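Local coordinates for protein carbonic anhydrase (Coccomyxa sp. PA, PDB 3UCJ) that probably catalyses the reversible hydration of carbon dioxide to hydrogencarbonate, as a zinc enzyme of the beta-carbonic anhydrase family, at residues E41-G46 with K96-C101. Sequence-based numbering, arbitrary orientation.
Sequences EYLYIG and KHILVC
Tyr42-Gly46 and His97-Cys101 run as parallel neighbours, their axes 15° apart, and Leu43 and Ile45 each reach across through both N and O, to His97 O and Leu99 N and then to Leu99 O and Cys101 N. Where the pairing starts, Glu41 O accepts hydrogen bonds from two amides, His97 N nearly in line with the carbonyl and Lys96 N from above its plane. The extended side chains of Glu41 and Lys96 lie alongside each other and end in a salt bridge, NZ approaching OE1 at 3.0 Å from the anti side but tilted out of the carboxylate plane. Next to it, His97 CD2 sits over one face of the Tyr42 ring, 3.5 Å from CE1, with the two planes inclined at 42°; His97 ND1 is hydrogen-bonded to Ser182 OG, on the neighbouring strand 182-189. These are two adjacent inner strands of the mixed sheet in the alpha/beta fold of beta-class carbonic anhydrases, and both lead into zinc ligands, Cys47 and His103. Leu43, Ile45, Ile98 and Val100 form the opposite face from Tyr42 and Tyr44, with Ile98 CG2 4.1 Å from Ile45 CD1; helices 80-92 and 146-167 pack on this side. Tyr44 lies along its strand because a chi1 of 164° swings the ring away from the backbone nitrogen, and it reaches Cys101, whose CB comes within 3.3 Å of CE1. A water donates to both Tyr44 OH and Cys101 O, the latter at 2.7 Å. With an alanine here instead of Tyr44, a gap would probably open beside Cys101 CB and that water would lose one acceptor. Leu99, on the tyrosine face, meets Tyr42 CD1 through its CD1 at 3.9 Å and also packs on Leu9 of a second subunit.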
loop_
_atom_site.group_PDB
_atom_site.type_symbol
_atom_site.label_atom_id
_atom_site.label_comp_id
_atom_site.label_asym_id
_atom_site.label_seq_id
_atom_site.Cartn_x
_atom_site.Cartn_y
_atom_site.Cartn_z
ATOM N N GLU A 41 19.343 -19.444 -6.548
ATOM C CA GLU A 41 20.337 -18.653 -5.891
ATOM C C GLU A 41 20.141 -17.136 -6.074
ATOM O O GLU A 41 20.829 -16.384 -5.423
ATOM C CB GLU A 41 21.739 -19.019 -6.398
ATOM C CG GLU A 41 22.094 -20.432 -5.856
ATOM C CD GLU A 41 23.510 -20.810 -6.193
ATOM O OE1 GLU A 41 24.176 -21.357 -5.258
ATOM O OE2 GLU A 41 23.917 -20.532 -7.364
ATOM N N TYR A 42 19.232 -16.740 -6.971
ATOM C CA TYR A 42 19.110 -15.316 -7.367
ATOM C C TYR A 42 17.634 -14.849 -7.086
ATOM O O TYR A 42 16.704 -15.630 -7.286
ATOM C CB TYR A 42 19.299 -15.179 -8.854
ATOM C CG TYR A 42 20.748 -15.373 -9.287
ATOM C CD1 TYR A 42 21.652 -14.298 -9.255
ATOM C CD2 TYR A 42 21.194 -16.649 -9.686
ATOM C CE1 TYR A 42 22.986 -14.452 -9.618
ATOM C CE2 TYR A 42 22.536 -16.835 -10.081
ATOM C CZ TYR A 42 23.420 -15.735 -10.019
ATOM O OH TYR A 42 24.699 -15.923 -10.373
ATOM N N LEU A 43 17.515 -13.641 -6.563
ATOM C CA LEU A 43 16.233 -12.837 -6.758
ATOM C C LEU A 43 16.555 -11.798 -7.827
ATOM O O LEU A 43 17.576 -11.155 -7.720
ATOM C CB LEU A 43 15.959 -12.148 -5.464
ATOM C CG LEU A 43 14.854 -10.985 -5.550
ATOM C CD1 LEU A 43 13.557 -11.589 -5.938
ATOM C CD2 LEU A 43 14.726 -10.345 -4.196
ATOM N N TYR A 44 15.633 -11.545 -8.778
ATOM C CA TYR A 44 15.834 -10.486 -9.735
ATOM C C TYR A 44 14.600 -9.559 -9.486
ATOM O O TYR A 44 13.483 -10.045 -9.354
ATOM C CB TYR A 44 15.773 -11.050 -11.108
ATOM C CG TYR A 44 15.582 -10.093 -12.279
ATOM C CD1 TYR A 44 16.660 -9.670 -13.049
ATOM C CD2 TYR A 44 14.277 -9.652 -12.659
ATOM C CE1 TYR A 44 16.475 -8.841 -14.172
ATOM C CE2 TYR A 44 14.101 -8.860 -13.740
ATOM C CZ TYR A 44 15.185 -8.440 -14.500
ATOM O OH TYR A 44 14.940 -7.606 -15.564
ATOM N N ILE A 45 14.896 -8.274 -9.428
ATOM C CA ILE A 45 13.849 -7.190 -9.341
ATOM C C ILE A 45 14.109 -6.360 -10.604
ATOM O O ILE A 45 15.255 -5.788 -10.754
ATOM C CB ILE A 45 14.113 -6.338 -8.174
ATOM C CG1 ILE A 45 13.986 -7.154 -6.846
ATOM C CG2 ILE A 45 13.060 -5.118 -8.141
ATOM C CD1 ILE A 45 14.541 -6.458 -5.616
ATOM N N GLY A 46 13.119 -6.335 -11.488
ATOM C CA GLY A 46 13.291 -5.657 -12.769
ATOM C C GLY A 46 11.993 -5.045 -13.205
ATOM O O GLY A 46 10.999 -5.098 -12.475
ATOM N N LYS A 96 21.406 -16.103 -2.540
ATOM C CA LYS A 96 22.722 -15.485 -2.351
ATOM C C LYS A 96 22.933 -14.135 -3.011
ATOM O O LYS A 96 23.777 -13.365 -2.529
ATOM C CB LYS A 96 23.793 -16.455 -2.937
ATOM C CG LYS A 96 23.810 -17.815 -2.143
ATOM C CD LYS A 96 25.008 -18.693 -2.635
ATOM C CE LYS A 96 24.987 -20.002 -1.887
ATOM N NZ LYS A 96 25.737 -20.946 -2.760
ATOM N N HIS A 97 22.202 -13.867 -4.092
ATOM C CA HIS A 97 22.463 -12.683 -4.921
ATOM C C HIS A 97 21.099 -11.999 -5.303
ATOM O O HIS A 97 20.189 -12.680 -5.790
ATOM C CB HIS A 97 23.133 -13.076 -6.232
ATOM C CG HIS A 97 24.262 -14.060 -6.075
ATOM N ND1 HIS A 97 25.383 -13.782 -5.300
ATOM C CD2 HIS A 97 24.427 -15.330 -6.558
ATOM C CE1 HIS A 97 26.205 -14.834 -5.343
ATOM N NE2 HIS A 97 25.664 -15.776 -6.111
ATOM N N ILE A 98 21.086 -10.678 -5.258
ATOM C CA ILE A 98 19.830 -9.945 -5.670
ATOM C C ILE A 98 20.292 -9.045 -6.846
ATOM O O ILE A 98 21.227 -8.270 -6.684
ATOM C CB ILE A 98 19.367 -9.086 -4.540
ATOM C CG1 ILE A 98 18.882 -9.909 -3.335
ATOM C CG2 ILE A 98 18.178 -8.220 -5.102
ATOM C CD1 ILE A 98 18.753 -9.122 -2.060
ATOM N N LEU A 99 19.675 -9.212 -7.994
ATOM C CA LEU A 99 19.995 -8.460 -9.176
ATOM C C LEU A 99 18.919 -7.354 -9.267
ATOM O O LEU A 99 17.733 -7.685 -9.307
ATOM C CB LEU A 99 19.828 -9.375 -10.356
ATOM C CG LEU A 99 20.650 -10.704 -10.412
ATOM C CD1 LEU A 99 20.230 -11.563 -11.596
ATOM C CD2 LEU A 99 22.147 -10.271 -10.420
ATOM N N VAL A 100 19.331 -6.079 -9.264
ATOM C CA VAL A 100 18.388 -4.982 -9.431
ATOM C C VAL A 100 18.665 -4.502 -10.801
ATOM O O VAL A 100 19.718 -3.889 -11.039
ATOM C CB VAL A 100 18.694 -3.889 -8.375
ATOM C CG1 VAL A 100 17.732 -2.581 -8.541
ATOM C CG2 VAL A 100 18.579 -4.478 -6.976
ATOM N N CYS A 101 17.708 -4.710 -11.658
ATOM C CA CYS A 101 17.936 -4.479 -13.068
ATOM C C CYS A 101 17.075 -3.371 -13.607
ATOM O O CYS A 101 15.855 -3.537 -13.640
ATOM C CB CYS A 101 17.640 -5.778 -13.833
ATOM S SG CYS A 101 18.178 -5.635 -15.584
HETATM O O HOH W 1 14.587 -4.437 -15.861
#